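PDB 4IEF: gingipain R2 Pro-Domain from Porphyromonas gingivalis, which probably keeps the arginine-specific cysteine protease gingipain R2 latent, and may assist its folding, until the pro-domain is cleaved away. Local coordinates for residues Val40-Gly45 with Ile114-Gly119; Gln48-Thr53 with Val96-Ser101; Gly62-Pro67 with Gly119-Glu124; Lys89-Lys94 with Ile165-Val170; Lys126-Glu131 with Tyr156-Lys161. All coordinates share one frame; numbering follows the deposited sequence.

Interaction 1 of 5, residues Val40-Gly45 with Ile114-Gly119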
# COMPACT_ATOMS: atom_id res chain seq x y z
N VAL A 40 -28.95 -4.55 16.45
CA VAL A 40 -29.42 -4.18 15.11
C VAL A 40 -30.85 -4.71 14.89
O VAL A 40 -31.24 -5.72 15.48
CB VAL A 40 -28.46 -4.63 13.96
CG1 VAL A 40 -27.12 -3.91 14.01
CG2 VAL A 40 -28.27 -6.14 13.94
N GLN A 41 -31.59 -4.03 14.01
CA GLN A 41 -32.96 -4.34 13.63
C GLN A 41 -33.00 -5.48 12.63
O GLN A 41 -32.40 -5.37 11.55
CB GLN A 41 -33.65 -3.10 13.04
CG GLN A 41 -35.16 -3.23 12.91
CD GLN A 41 -35.85 -1.92 12.67
OE1 GLN A 41 -35.51 -1.16 11.75
NE2 GLN A 41 -36.85 -1.62 13.47
N THR A 42 -33.72 -6.57 12.96
CA THR A 42 -33.87 -7.67 12.02
C THR A 42 -35.32 -8.16 12.01
O THR A 42 -36.10 -7.78 12.89
CB THR A 42 -32.88 -8.84 12.28
OG1 THR A 42 -33.34 -9.65 13.36
CG2 THR A 42 -31.45 -8.39 12.53
N SER A 43 -35.67 -9.02 11.04
CA SER A 43 -36.99 -9.65 10.90
C SER A 43 -37.33 -10.54 12.10
O SER A 43 -38.51 -10.71 12.41
CB SER A 43 -37.05 -10.47 9.62
OG SER A 43 -36.03 -11.46 9.58
N LYS A 44 -36.30 -11.09 12.78
CA LYS A 44 -36.46 -11.95 13.97
C LYS A 44 -36.33 -11.13 15.28
O LYS A 44 -36.23 -11.71 16.36
CB LYS A 44 -35.43 -13.09 13.94
CG LYS A 44 -35.68 -14.14 12.86
CD LYS A 44 -34.62 -15.23 12.88
CE LYS A 44 -34.74 -16.19 11.72
NZ LYS A 44 -35.92 -17.09 11.84
N GLY A 45 -36.36 -9.80 15.16
CA GLY A 45 -36.23 -8.89 16.29
C GLY A 45 -34.84 -8.30 16.40
O GLY A 45 -34.09 -8.27 15.42
N ILE A 114 -29.29 -1.88 3.18
CA ILE A 114 -29.26 -3.34 3.03
C ILE A 114 -29.74 -3.96 4.35
O ILE A 114 -29.17 -3.64 5.40
CB ILE A 114 -27.88 -3.89 2.57
CG1 ILE A 114 -27.47 -3.29 1.20
CG2 ILE A 114 -27.87 -5.42 2.51
CD1 ILE A 114 -25.98 -3.37 0.87
N PRO A 115 -30.79 -4.81 4.35
CA PRO A 115 -31.26 -5.36 5.62
C PRO A 115 -30.50 -6.62 6.01
O PRO A 115 -29.85 -7.26 5.18
CB PRO A 115 -32.73 -5.66 5.34
CG PRO A 115 -32.78 -5.98 3.88
CD PRO A 115 -31.60 -5.31 3.22
N TYR A 116 -30.60 -7.00 7.29
CA TYR A 116 -30.02 -8.24 7.80
C TYR A 116 -30.99 -9.36 7.42
O TYR A 116 -32.15 -9.32 7.83
CB TYR A 116 -29.80 -8.14 9.31
CG TYR A 116 -28.65 -7.23 9.71
CD1 TYR A 116 -28.86 -5.89 10.02
CD2 TYR A 116 -27.36 -7.73 9.80
CE1 TYR A 116 -27.80 -5.06 10.39
CE2 TYR A 116 -26.30 -6.91 10.19
CZ TYR A 116 -26.52 -5.58 10.48
OH TYR A 116 -25.46 -4.77 10.84
N VAL A 117 -30.56 -10.29 6.57
CA VAL A 117 -31.39 -11.40 6.10
C VAL A 117 -30.78 -12.72 6.58
O VAL A 117 -29.60 -12.98 6.39
CB VAL A 117 -31.64 -11.35 4.56
CG1 VAL A 117 -30.33 -11.31 3.77
CG2 VAL A 117 -32.54 -12.49 4.08
N TYR A 118 -31.61 -13.54 7.24
CA TYR A 118 -31.23 -14.85 7.77
C TYR A 118 -31.28 -15.91 6.67
O TYR A 118 -32.26 -15.99 5.93
CB TYR A 118 -32.15 -15.25 8.94
CG TYR A 118 -32.04 -14.34 10.14
CD1 TYR A 118 -32.85 -13.22 10.28
CD2 TYR A 118 -31.13 -14.62 11.16
CE1 TYR A 118 -32.75 -12.38 11.38
CE2 TYR A 118 -31.03 -13.79 12.29
CZ TYR A 118 -31.83 -12.67 12.39
OH TYR A 118 -31.74 -11.84 13.48
N GLY A 119 -30.21 -16.69 6.57
CA GLY A 119 -30.10 -17.78 5.60
C GLY A 119 -30.59 -19.09 6.19
O GLY A 119 -30.99 -19.13 7.35
O HOH W 1 -32.32 -5.77 8.88
O HOH W 2 -34.55 -12.26 7.34
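Tyr-118 reaches across to the Thr-42 to Gly-45 turn with its ring flat beneath the aliphatic part of Lys-44. CD of Lys-44 stands over the middle of that ring, 3.6 Å from its centroid, and CE comes down nearer CG. The ammonium group lies too far off for more than a weak cation-pi attraction. At the ring's edge, in its plane, sits Thr-42 OG1, and Tyr-118 OH donates to it over 2.7 Å. With chi1 at 79°, OG1 stands between its own backbone N and carbonyl carbon, and from there also donates to Gly-45 O at 2.6 Å, adding to the backbone bond from Gly-45 N to Thr-42 O that closes the type I turn.

Tyr-116 turns its ring to Val-40, two residues back along the strand from Thr-42: Val-40 CG2 lies over one face, 3.9 Å from the centroid and displaced toward the rim. The methyl CG2 of Thr-42 fills in against Tyr-116 CB at 3.6 Å. One water joins backbone to backbone, from Gln-41 O to Tyr-116 N; the other links the Ser-43 hydroxyl to Tyr-118 N.

The contact fastens hairpin 36-51 to the long loop before strand 133-141. Because Thr-42 OG1 accepts from Tyr-118, and weakly from Lys-44 N, while donating to Gly-45, the hydroxyl chain has a defined direction; one face of each tyrosine takes a CH-pi contact, and Lys-102 adds a cation-pi contact to Tyr-116.

Interaction 2 of 5, residues Gln48-Thr53 with Val96-Ser101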
# COMPACT_ATOMS: atom_id res chain seq x y z
N GLN A 48 -27.66 -9.21 17.67
CA GLN A 48 -26.39 -8.63 18.11
C GLN A 48 -25.28 -8.80 17.09
O GLN A 48 -25.06 -9.91 16.57
CB GLN A 48 -25.95 -9.25 19.45
CG GLN A 48 -26.93 -9.05 20.62
CD GLN A 48 -27.24 -7.60 20.93
OE1 GLN A 48 -26.36 -6.74 20.96
NE2 GLN A 48 -28.51 -7.30 21.16
N VAL A 49 -24.56 -7.70 16.80
CA VAL A 49 -23.39 -7.70 15.93
C VAL A 49 -22.17 -7.73 16.86
O VAL A 49 -21.89 -6.73 17.54
CB VAL A 49 -23.34 -6.53 14.90
CG1 VAL A 49 -22.02 -6.51 14.14
CG2 VAL A 49 -24.51 -6.58 13.93
N PRO A 50 -21.45 -8.87 16.95
CA PRO A 50 -20.28 -8.91 17.84
C PRO A 50 -19.07 -8.20 17.23
O PRO A 50 -18.86 -8.25 16.02
CB PRO A 50 -20.01 -10.42 18.01
CG PRO A 50 -21.09 -11.13 17.23
CD PRO A 50 -21.64 -10.15 16.26
N THR A 51 -18.28 -7.52 18.09
CA THR A 51 -17.04 -6.83 17.71
C THR A 51 -15.99 -7.02 18.79
O THR A 51 -16.33 -7.05 19.97
CB THR A 51 -17.26 -5.31 17.47
OG1 THR A 51 -17.96 -4.73 18.56
CG2 THR A 51 -17.96 -5.01 16.15
N PHE A 52 -14.72 -7.17 18.39
CA PHE A 52 -13.59 -7.28 19.31
C PHE A 52 -12.35 -6.71 18.63
O PHE A 52 -12.32 -6.61 17.40
CB PHE A 52 -13.37 -8.72 19.83
CG PHE A 52 -13.02 -9.80 18.83
CD1 PHE A 52 -11.70 -10.01 18.43
CD2 PHE A 52 -14.00 -10.67 18.36
CE1 PHE A 52 -11.38 -11.04 17.53
CE2 PHE A 52 -13.67 -11.70 17.45
CZ PHE A 52 -12.36 -11.86 17.04
N THR A 53 -11.34 -6.30 19.43
CA THR A 53 -10.09 -5.73 18.92
C THR A 53 -9.44 -6.67 17.89
O THR A 53 -9.24 -7.86 18.17
CB THR A 53 -9.13 -5.40 20.08
OG1 THR A 53 -9.86 -4.82 21.16
CG2 THR A 53 -8.00 -4.47 19.65
N VAL A 96 -29.09 -15.87 22.98
CA VAL A 96 -28.48 -14.78 22.24
C VAL A 96 -28.90 -14.89 20.78
O VAL A 96 -28.84 -15.98 20.21
CB VAL A 96 -26.93 -14.77 22.38
CG1 VAL A 96 -26.30 -13.59 21.65
CG2 VAL A 96 -26.51 -14.76 23.85
N LEU A 97 -29.33 -13.78 20.19
CA LEU A 97 -29.65 -13.75 18.77
C LEU A 97 -28.52 -13.00 18.08
O LEU A 97 -28.38 -11.79 18.27
CB LEU A 97 -31.04 -13.12 18.50
CG LEU A 97 -31.43 -12.91 17.02
CD1 LEU A 97 -31.62 -14.24 16.30
CD2 LEU A 97 -32.69 -12.07 16.91
N ILE A 98 -27.66 -13.74 17.35
CA ILE A 98 -26.54 -13.17 16.60
C ILE A 98 -27.06 -12.77 15.23
O ILE A 98 -27.76 -13.56 14.58
CB ILE A 98 -25.32 -14.13 16.53
CG1 ILE A 98 -24.69 -14.38 17.93
CG2 ILE A 98 -24.25 -13.68 15.49
CD1 ILE A 98 -24.01 -13.16 18.66
N ALA A 99 -26.73 -11.53 14.80
CA ALA A 99 -27.14 -10.97 13.51
C ALA A 99 -26.55 -11.75 12.32
O ALA A 99 -25.40 -12.20 12.41
CB ALA A 99 -26.73 -9.51 13.43
N PRO A 100 -27.31 -11.91 11.21
CA PRO A 100 -26.75 -12.63 10.06
C PRO A 100 -25.86 -11.71 9.22
O PRO A 100 -26.07 -10.50 9.17
CB PRO A 100 -28.01 -13.06 9.29
CG PRO A 100 -29.01 -12.02 9.61
CD PRO A 100 -28.68 -11.43 10.95
N SER A 101 -24.84 -12.29 8.58
CA SER A 101 -23.92 -11.51 7.77
C SER A 101 -24.57 -10.98 6.50
O SER A 101 -25.39 -11.67 5.88
CB SER A 101 -22.68 -12.33 7.42
OG SER A 101 -21.74 -11.54 6.71
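Two backbone hydrogen bonds flank Gln-48. Its N donates to Leu-97 O at 2.7 Å, with the donor in the carbonyl plane, and its O takes the N-H of Ala-99 at 2.9 Å. This second bond is nearly straight at hydrogen (178°), yet the donor stands well above the plane of the Gln-48 carbonyl. A longer CA-H...O contact from Ile-98 CA, 3.6 Å away, reaches the same Gln-48 oxygen.

The pairing is a single beta bridge, Gln-48 with Ile-98: the loop that follows strand 79-93 lies against strand 45-51, whose hairpin partner is strand 36-42, and segment 96-101 bridges to it at this one pair.

Apolar contacts surround the bridge. CG2 of Val-49 meets the methyl of Ala-99 at 3.7 Å, in a patch that Val-40 also joins. Ile-98 has both chi1 and chi2 near -65°, a bend that brings CD1 round to the ring of Pro-50, 3.8 Å from its CG.

Interaction 3 of 5, residues Gly62-Pro67 with Gly119-Glu124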
# COMPACT_ATOMS: atom_id res chain seq x y z
N GLY A 62 -25.87 -14.36 5.18
CA GLY A 62 -26.96 -15.12 5.78
C GLY A 62 -26.57 -16.03 6.93
O GLY A 62 -27.45 -16.63 7.56
N THR A 63 -25.25 -16.18 7.18
CA THR A 63 -24.70 -16.99 8.27
C THR A 63 -24.36 -16.05 9.45
O THR A 63 -24.17 -14.85 9.21
CB THR A 63 -23.48 -17.84 7.82
OG1 THR A 63 -22.33 -17.01 7.66
CG2 THR A 63 -23.76 -18.69 6.57
N PRO A 64 -24.25 -16.54 10.71
CA PRO A 64 -24.00 -15.61 11.83
C PRO A 64 -22.71 -14.79 11.70
O PRO A 64 -21.70 -15.32 11.24
CB PRO A 64 -23.94 -16.54 13.05
CG PRO A 64 -24.72 -17.75 12.65
CD PRO A 64 -24.45 -17.93 11.19
N ILE A 65 -22.77 -13.49 12.09
CA ILE A 65 -21.59 -12.60 12.10
C ILE A 65 -20.72 -13.08 13.25
O ILE A 65 -21.07 -12.89 14.42
CB ILE A 65 -21.93 -11.09 12.21
CG1 ILE A 65 -22.73 -10.61 10.97
CG2 ILE A 65 -20.65 -10.23 12.42
CD1 ILE A 65 -23.41 -9.27 11.10
N LEU A 66 -19.65 -13.78 12.92
CA LEU A 66 -18.74 -14.33 13.92
C LEU A 66 -17.32 -13.91 13.55
O LEU A 66 -16.62 -14.65 12.84
CB LEU A 66 -18.92 -15.85 14.04
CG LEU A 66 -20.35 -16.31 14.45
CD1 LEU A 66 -20.62 -17.74 14.04
CD2 LEU A 66 -20.62 -16.06 15.94
N PRO A 67 -16.92 -12.68 13.98
CA PRO A 67 -15.60 -12.15 13.62
C PRO A 67 -14.43 -13.05 13.98
O PRO A 67 -14.48 -13.79 14.96
CB PRO A 67 -15.51 -10.83 14.40
CG PRO A 67 -16.91 -10.43 14.60
CD PRO A 67 -17.68 -11.70 14.79
N GLY A 119 -30.21 -16.69 6.57
CA GLY A 119 -30.10 -17.78 5.60
C GLY A 119 -30.59 -19.09 6.19
O GLY A 119 -30.99 -19.13 7.35
N GLN A 120 -30.52 -20.19 5.39
CA GLN A 120 -30.95 -21.53 5.79
C GLN A 120 -30.10 -22.10 6.95
O GLN A 120 -30.59 -22.95 7.69
CB GLN A 120 -30.91 -22.48 4.58
CG GLN A 120 -32.24 -23.18 4.29
CD GLN A 120 -32.62 -24.22 5.34
OE1 GLN A 120 -33.64 -24.09 6.04
NE2 GLN A 120 -31.85 -25.29 5.44
N SER A 121 -28.85 -21.60 7.10
CA SER A 121 -27.91 -21.99 8.16
C SER A 121 -28.50 -21.77 9.57
O SER A 121 -28.07 -22.44 10.52
CB SER A 121 -26.61 -21.22 8.00
OG SER A 121 -26.79 -19.82 8.10
N TYR A 122 -29.50 -20.85 9.70
CA TYR A 122 -30.19 -20.52 10.97
C TYR A 122 -31.22 -21.60 11.40
O TYR A 122 -31.80 -21.48 12.49
CB TYR A 122 -30.84 -19.13 10.90
CG TYR A 122 -29.88 -18.04 11.33
CD1 TYR A 122 -28.94 -17.51 10.44
CD2 TYR A 122 -29.84 -17.59 12.65
CE1 TYR A 122 -28.01 -16.56 10.85
CE2 TYR A 122 -28.91 -16.64 13.07
CZ TYR A 122 -28.01 -16.12 12.16
OH TYR A 122 -27.11 -15.16 12.54
N ASN A 123 -31.40 -22.65 10.59
CA ASN A 123 -32.28 -23.77 10.92
C ASN A 123 -31.45 -25.03 11.24
O ASN A 123 -32.03 -26.07 11.57
CB ASN A 123 -33.27 -24.04 9.77
CG ASN A 123 -34.17 -22.87 9.41
OD1 ASN A 123 -35.14 -22.54 10.10
ND2 ASN A 123 -33.89 -22.26 8.27
N GLU A 124 -30.11 -24.93 11.16
CA GLU A 124 -29.17 -26.04 11.40
C GLU A 124 -28.70 -26.08 12.85
O GLU A 124 -28.14 -25.10 13.35
CB GLU A 124 -27.97 -25.94 10.43
CG GLU A 124 -28.32 -26.27 8.99
CD GLU A 124 -27.41 -25.69 7.93
OE1 GLU A 124 -27.93 -25.20 6.91
OE2 GLU A 124 -26.17 -25.75 8.11
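Gly-62 O takes the backbone N-H of Gly-119 at 2.9 Å, with the donor in the carbonyl plane and on a lone pair; it is the one hydrogen bond between 62-67 and 119-124. Ser-121 OG lies 3.3 Å from this same oxygen, but at an angle too poor for a bond.

The packing centres on Tyr-122. Gly-62 O comes up to the edge of its ring, in plane, 3.3 Å from CE1. Tyr-122 and Pro-64 approach from opposite directions, and the phenol oxygen fits close against the proline: OH is 3.2 Å from Pro-64 CA, while CG of Pro-64 lies 3.7 Å from CZ. The hydroxyl itself is hydrogen-bonded to Ile-98 O, and Tyr-118 meets the Tyr-122 ring edge-to-face. Ser-121 OG, at chi1 61°, is turned to Thr-63, 3.6 Å from its CG2.

Backbone meets backbone tightly where the two glycines pass, Gly-62 CA lying 4.1 Å from Gly-119 CA.

Residues 120-123 form one short 3-10 turn, with Asn-123 N bonded to Gln-120 O. Here that turn projects a buried tyrosine into a junction of irregular loops, between the strands rather than within a sheet.

Interaction 4 of 5, residues Lys89-Lys94 with Ile165-Val170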
# COMPACT_ATOMS: atom_id res chain seq x y z
N LYS A 89 -10.21 -22.14 26.06
CA LYS A 89 -11.05 -21.81 27.21
C LYS A 89 -12.24 -20.99 26.71
O LYS A 89 -12.03 -20.00 26.00
CB LYS A 89 -10.22 -21.03 28.24
CG LYS A 89 -10.92 -20.68 29.55
CD LYS A 89 -10.13 -19.62 30.33
CE LYS A 89 -8.90 -20.14 31.03
NZ LYS A 89 -8.01 -19.04 31.49
N PHE A 90 -13.47 -21.40 27.05
CA PHE A 90 -14.64 -20.63 26.61
C PHE A 90 -15.69 -20.47 27.72
O PHE A 90 -15.72 -21.24 28.68
CB PHE A 90 -15.28 -21.23 25.34
CG PHE A 90 -16.09 -22.50 25.48
CD1 PHE A 90 -17.43 -22.45 25.86
CD2 PHE A 90 -15.53 -23.73 25.18
CE1 PHE A 90 -18.17 -23.62 25.99
CE2 PHE A 90 -16.29 -24.90 25.28
CZ PHE A 90 -17.60 -24.83 25.69
N ILE A 91 -16.56 -19.47 27.54
CA ILE A 91 -17.71 -19.17 28.39
C ILE A 91 -18.94 -19.19 27.48
O ILE A 91 -18.83 -18.92 26.28
CB ILE A 91 -17.57 -17.84 29.20
CG1 ILE A 91 -17.20 -16.64 28.30
CG2 ILE A 91 -16.59 -18.00 30.35
CD1 ILE A 91 -17.68 -15.26 28.83
N GLU A 92 -20.10 -19.57 28.03
CA GLU A 92 -21.32 -19.66 27.25
C GLU A 92 -22.29 -18.53 27.56
O GLU A 92 -22.49 -18.18 28.73
CB GLU A 92 -22.01 -21.01 27.46
CG GLU A 92 -21.51 -22.10 26.53
CD GLU A 92 -22.40 -23.31 26.34
OE1 GLU A 92 -23.47 -23.39 26.99
OE2 GLU A 92 -22.01 -24.19 25.54
N LYS A 93 -22.88 -17.97 26.50
CA LYS A 93 -23.89 -16.92 26.55
C LYS A 93 -25.17 -17.53 25.95
O LYS A 93 -25.18 -17.91 24.78
CB LYS A 93 -23.41 -15.68 25.78
CG LYS A 93 -23.76 -14.37 26.47
CD LYS A 93 -23.51 -13.18 25.55
CE LYS A 93 -24.07 -11.89 26.12
NZ LYS A 93 -24.19 -10.83 25.09
N LYS A 94 -26.22 -17.69 26.78
CA LYS A 94 -27.47 -18.32 26.35
C LYS A 94 -28.53 -17.31 25.93
O LYS A 94 -28.50 -16.15 26.37
CB LYS A 94 -28.01 -19.26 27.44
CG LYS A 94 -27.24 -20.57 27.52
CD LYS A 94 -27.92 -21.57 28.43
CE LYS A 94 -27.12 -22.84 28.53
NZ LYS A 94 -27.56 -23.69 29.67
N ILE A 165 -17.99 -18.04 23.75
CA ILE A 165 -16.98 -16.99 23.70
C ILE A 165 -15.66 -17.57 24.17
O ILE A 165 -15.49 -17.83 25.36
CB ILE A 165 -17.41 -15.74 24.53
CG1 ILE A 165 -18.74 -15.13 24.01
CG2 ILE A 165 -16.28 -14.68 24.55
CD1 ILE A 165 -19.60 -14.43 25.06
N TYR A 166 -14.72 -17.78 23.23
CA TYR A 166 -13.40 -18.31 23.56
C TYR A 166 -12.51 -17.16 24.05
O TYR A 166 -12.11 -16.30 23.28
CB TYR A 166 -12.78 -19.07 22.38
CG TYR A 166 -13.40 -20.43 22.16
CD1 TYR A 166 -14.61 -20.56 21.47
CD2 TYR A 166 -12.80 -21.58 22.64
CE1 TYR A 166 -15.20 -21.81 21.29
CE2 TYR A 166 -13.38 -22.84 22.46
CZ TYR A 166 -14.59 -22.94 21.78
OH TYR A 166 -15.17 -24.18 21.60
N THR A 167 -12.28 -17.13 25.37
CA THR A 167 -11.49 -16.08 26.03
C THR A 167 -10.00 -16.28 25.74
O THR A 167 -9.27 -15.29 25.71
CB THR A 167 -11.78 -16.04 27.53
OG1 THR A 167 -11.52 -17.32 28.10
CG2 THR A 167 -13.21 -15.60 27.83
N GLU A 168 -9.57 -17.54 25.51
CA GLU A 168 -8.19 -17.87 25.18
C GLU A 168 -8.12 -19.07 24.22
O GLU A 168 -8.85 -20.04 24.39
CB GLU A 168 -7.36 -18.15 26.44
CG GLU A 168 -5.87 -18.26 26.17
CD GLU A 168 -5.06 -18.73 27.36
OE1 GLU A 168 -4.42 -17.87 28.01
OE2 GLU A 168 -5.08 -19.95 27.65
N ILE A 169 -7.25 -18.96 23.21
CA ILE A 169 -6.96 -20.00 22.22
C ILE A 169 -5.45 -19.99 21.97
O ILE A 169 -4.90 -18.97 21.56
CB ILE A 169 -7.74 -19.88 20.86
CG1 ILE A 169 -9.27 -19.76 21.05
CG2 ILE A 169 -7.38 -21.05 19.92
CD1 ILE A 169 -10.03 -19.20 19.81
N VAL A 170 -4.79 -21.14 22.20
CA VAL A 170 -3.37 -21.29 21.91
C VAL A 170 -3.25 -22.34 20.81
O VAL A 170 -3.74 -23.46 20.96
CB VAL A 170 -2.48 -21.63 23.14
CG1 VAL A 170 -1.01 -21.70 22.75
CG2 VAL A 170 -2.68 -20.61 24.26
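The carbonyl oxygen of Lys-89 is approached by three groups of residues Tyr-166 and Thr-167 opposite. Thr-167 N donates to it weakly at 2.9 Å and Thr-167 OG1, weaker still, at 3.4 Å, while CA of Tyr-166 adds a CA-H...O contact. Lys-89 N bonds to Glu-168 O, so Thr-167 and Glu-168 both face one lysine: a classic beta bulge. On the other side of it regular antiparallel pairing resumes, with Ile-165 N giving a bond of 2.8 Å to Ile-91 O, nearly straight at 172°, and Ile-91 N answering to Ile-165 O.

Phe-90 and Tyr-166 form a non-hydrogen-bonded pair and point the same way, side by side. Phe-90 CB sits over the centre of the tyrosine ring, 3.6 Å from the centroid. The phenylalanine chi1 of 75° sets its ring between the backbone N and carbonyl carbon, from where CD2 touches Tyr-166 CE2; the two planes are inclined at 48°, neither stacked nor edge-to-face. On the opposite face of the sheet Ile-91 CG1 rests 3.9 Å from Ile-165 CB, and farther along Lys-93 CB lies near Ile-165 CD1.

Glu-168 directs its carboxylate to Arg-31 in a salt bridge. Before the corner at Thr-167, strand 162-176 has strand 144-157 on its far side from 79-93, with Tyr-166 hydrogen-bonded by its backbone to Pro-153; after the corner, strand 25-31 takes that side.

Interaction 5 of 5, residues Lys126-Glu131 with Tyr156-Lys161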
# COMPACT_ATOMS: atom_id res chain seq x y z
N LYS A 126 -26.21 -26.92 14.94
CA LYS A 126 -24.76 -27.11 15.05
C LYS A 126 -24.07 -25.75 15.30
O LYS A 126 -24.69 -24.71 15.06
CB LYS A 126 -24.17 -27.79 13.79
CG LYS A 126 -24.16 -26.95 12.52
CD LYS A 126 -23.21 -27.52 11.49
CE LYS A 126 -22.70 -26.47 10.53
NZ LYS A 126 -21.72 -27.04 9.57
N PHE A 127 -22.80 -25.78 15.76
CA PHE A 127 -22.04 -24.55 16.01
C PHE A 127 -21.31 -24.10 14.76
O PHE A 127 -20.59 -24.88 14.14
CB PHE A 127 -21.07 -24.72 17.19
CG PHE A 127 -21.76 -24.56 18.52
CD1 PHE A 127 -22.31 -25.66 19.17
CD2 PHE A 127 -21.88 -23.31 19.11
CE1 PHE A 127 -22.96 -25.51 20.40
CE2 PHE A 127 -22.53 -23.16 20.34
CZ PHE A 127 -23.06 -24.26 20.98
N PHE A 128 -21.54 -22.83 14.39
CA PHE A 128 -20.92 -22.17 13.25
C PHE A 128 -19.75 -21.29 13.73
O PHE A 128 -19.87 -20.70 14.80
CB PHE A 128 -21.95 -21.32 12.49
CG PHE A 128 -22.97 -22.12 11.70
CD1 PHE A 128 -22.80 -22.34 10.34
CD2 PHE A 128 -24.10 -22.63 12.32
CE1 PHE A 128 -23.74 -23.06 9.60
CE2 PHE A 128 -25.05 -23.36 11.58
CZ PHE A 128 -24.86 -23.56 10.23
N PRO A 129 -18.61 -21.18 12.99
CA PRO A 129 -18.29 -21.81 11.69
C PRO A 129 -17.95 -23.31 11.82
O PRO A 129 -18.01 -24.03 10.83
CB PRO A 129 -17.09 -20.99 11.20
CG PRO A 129 -16.40 -20.54 12.46
CD PRO A 129 -17.51 -20.31 13.46
N GLY A 130 -17.61 -23.75 13.03
CA GLY A 130 -17.26 -25.14 13.33
C GLY A 130 -15.87 -25.29 13.92
O GLY A 130 -15.72 -25.91 14.97
N GLU A 131 -14.86 -24.74 13.23
CA GLU A 131 -13.45 -24.77 13.66
C GLU A 131 -13.10 -23.47 14.38
O GLU A 131 -13.51 -22.39 13.94
CB GLU A 131 -12.49 -24.97 12.45
CG GLU A 131 -12.74 -26.16 11.54
CD GLU A 131 -12.80 -27.55 12.13
OE1 GLU A 131 -13.72 -28.32 11.74
OE2 GLU A 131 -11.91 -27.91 12.93
N TYR A 156 -21.38 -20.05 17.34
CA TYR A 156 -22.80 -19.84 17.61
C TYR A 156 -23.68 -20.89 16.97
O TYR A 156 -23.59 -21.15 15.76
CB TYR A 156 -23.21 -18.43 17.13
CG TYR A 156 -24.68 -18.08 17.28
CD1 TYR A 156 -25.23 -17.84 18.53
CD2 TYR A 156 -25.49 -17.89 16.16
CE1 TYR A 156 -26.57 -17.48 18.67
CE2 TYR A 156 -26.83 -17.53 16.29
CZ TYR A 156 -27.36 -17.32 17.55
OH TYR A 156 -28.68 -16.95 17.67
N ASN A 157 -24.54 -21.49 17.80
CA ASN A 157 -25.55 -22.45 17.40
C ASN A 157 -26.85 -21.66 17.22
O ASN A 157 -27.37 -21.13 18.20
CB ASN A 157 -25.68 -23.59 18.42
CG ASN A 157 -26.55 -24.75 17.96
OD1 ASN A 157 -27.66 -24.58 17.42
ND2 ASN A 157 -26.09 -25.97 18.20
N PRO A 158 -27.36 -21.50 15.97
CA PRO A 158 -28.56 -20.68 15.75
C PRO A 158 -29.87 -21.28 16.29
O PRO A 158 -30.77 -20.52 16.66
CB PRO A 158 -28.63 -20.54 14.23
CG PRO A 158 -27.32 -20.99 13.71
CD PRO A 158 -26.83 -22.01 14.68
N VAL A 159 -29.98 -22.61 16.32
CA VAL A 159 -31.18 -23.32 16.79
C VAL A 159 -31.30 -23.22 18.33
O VAL A 159 -32.39 -22.96 18.83
CB VAL A 159 -31.19 -24.79 16.27
CG1 VAL A 159 -32.23 -25.65 17.01
CG2 VAL A 159 -31.43 -24.84 14.77
N THR A 160 -30.19 -23.44 19.06
CA THR A 160 -30.21 -23.40 20.53
C THR A 160 -30.02 -21.97 21.08
O THR A 160 -30.24 -21.74 22.27
CB THR A 160 -29.15 -24.35 21.13
OG1 THR A 160 -27.85 -23.88 20.79
CG2 THR A 160 -29.34 -25.80 20.70
N LYS A 161 -29.60 -21.01 20.20
CA LYS A 161 -29.34 -19.59 20.53
C LYS A 161 -28.20 -19.49 21.57
O LYS A 161 -28.19 -18.58 22.41
CB LYS A 161 -30.62 -18.87 21.02
CG LYS A 161 -31.66 -18.64 19.91
CD LYS A 161 -32.89 -17.88 20.38
CE LYS A 161 -32.70 -16.38 20.39
NZ LYS A 161 -34.00 -15.66 20.48
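Phe-128 and Tyr-156 exchange two backbone hydrogen bonds, each 3.0 Å long: Phe-128 N to Tyr-156 O and Tyr-156 N to Phe-128 O. They make a single antiparallel hydrogen-bonded pair, but the two differ. The donor to Phe-128 O lies in the carbonyl plane, whereas the one to Tyr-156 O stands well above it. Within 156-161 Asn-157 OD1 accepts from Thr-160 N at 3.2 Å, an Asx motif that ties the end of strand 144-157 to the turn after it. With chi1 at -171° the amide swings past Lys-126 and ND2 bonds to Asp-125, so both ends of the amide are engaged.

CB of Asn-157 lies over the centre of the Phe-127 ring, 3.6 Å from the centroid. Ring and amide planes stand almost perpendicular, at 88°. Arg-164 adds a cation-pi contact to Phe-127. Lys-126 O receives a CA-H...O contact from Asn-157 CA at 3.4 Å and lies close to Pro-158 CD as well.

The ring of Phe-128 lies beside Pro-158, with CD2 3.7 Å from CD of the proline, and holds Tyr-156 O at its edge, in plane.

Chemically, polar bonds fix the backbones over one residue pair, and aromatic rings against asparagine and proline carbons carry the contact onward; Asn-157 serves both, its amide bonding within the turn and to Asp-125 while its CB meets a ring.

Four of the five contacts form one connected cluster. Interactions 1 and 3 share Gly-119 and lie 11 Å apart between centres; interaction 2 reaches both, through Tyr-118 packed on Leu-97 and Pro-100, and through Ile-98 O, 2.7 Å from Tyr-122 OH. Interaction 5 adjoins interaction 3, centres 8 Å apart, with Pro-158 against Tyr-122, and meets interaction 2 where Tyr-156 OH lies 2.7 Å from Val-96 O. Interaction 4 shares the large sheet with interaction 5; its nearest atoms are about 8 Å from interaction 3 and 12 Å from interaction 1, yet its strands lead directly into the segments of interactions 2 and 5. The long loop after strand 79-93 thus links hairpin and sheet.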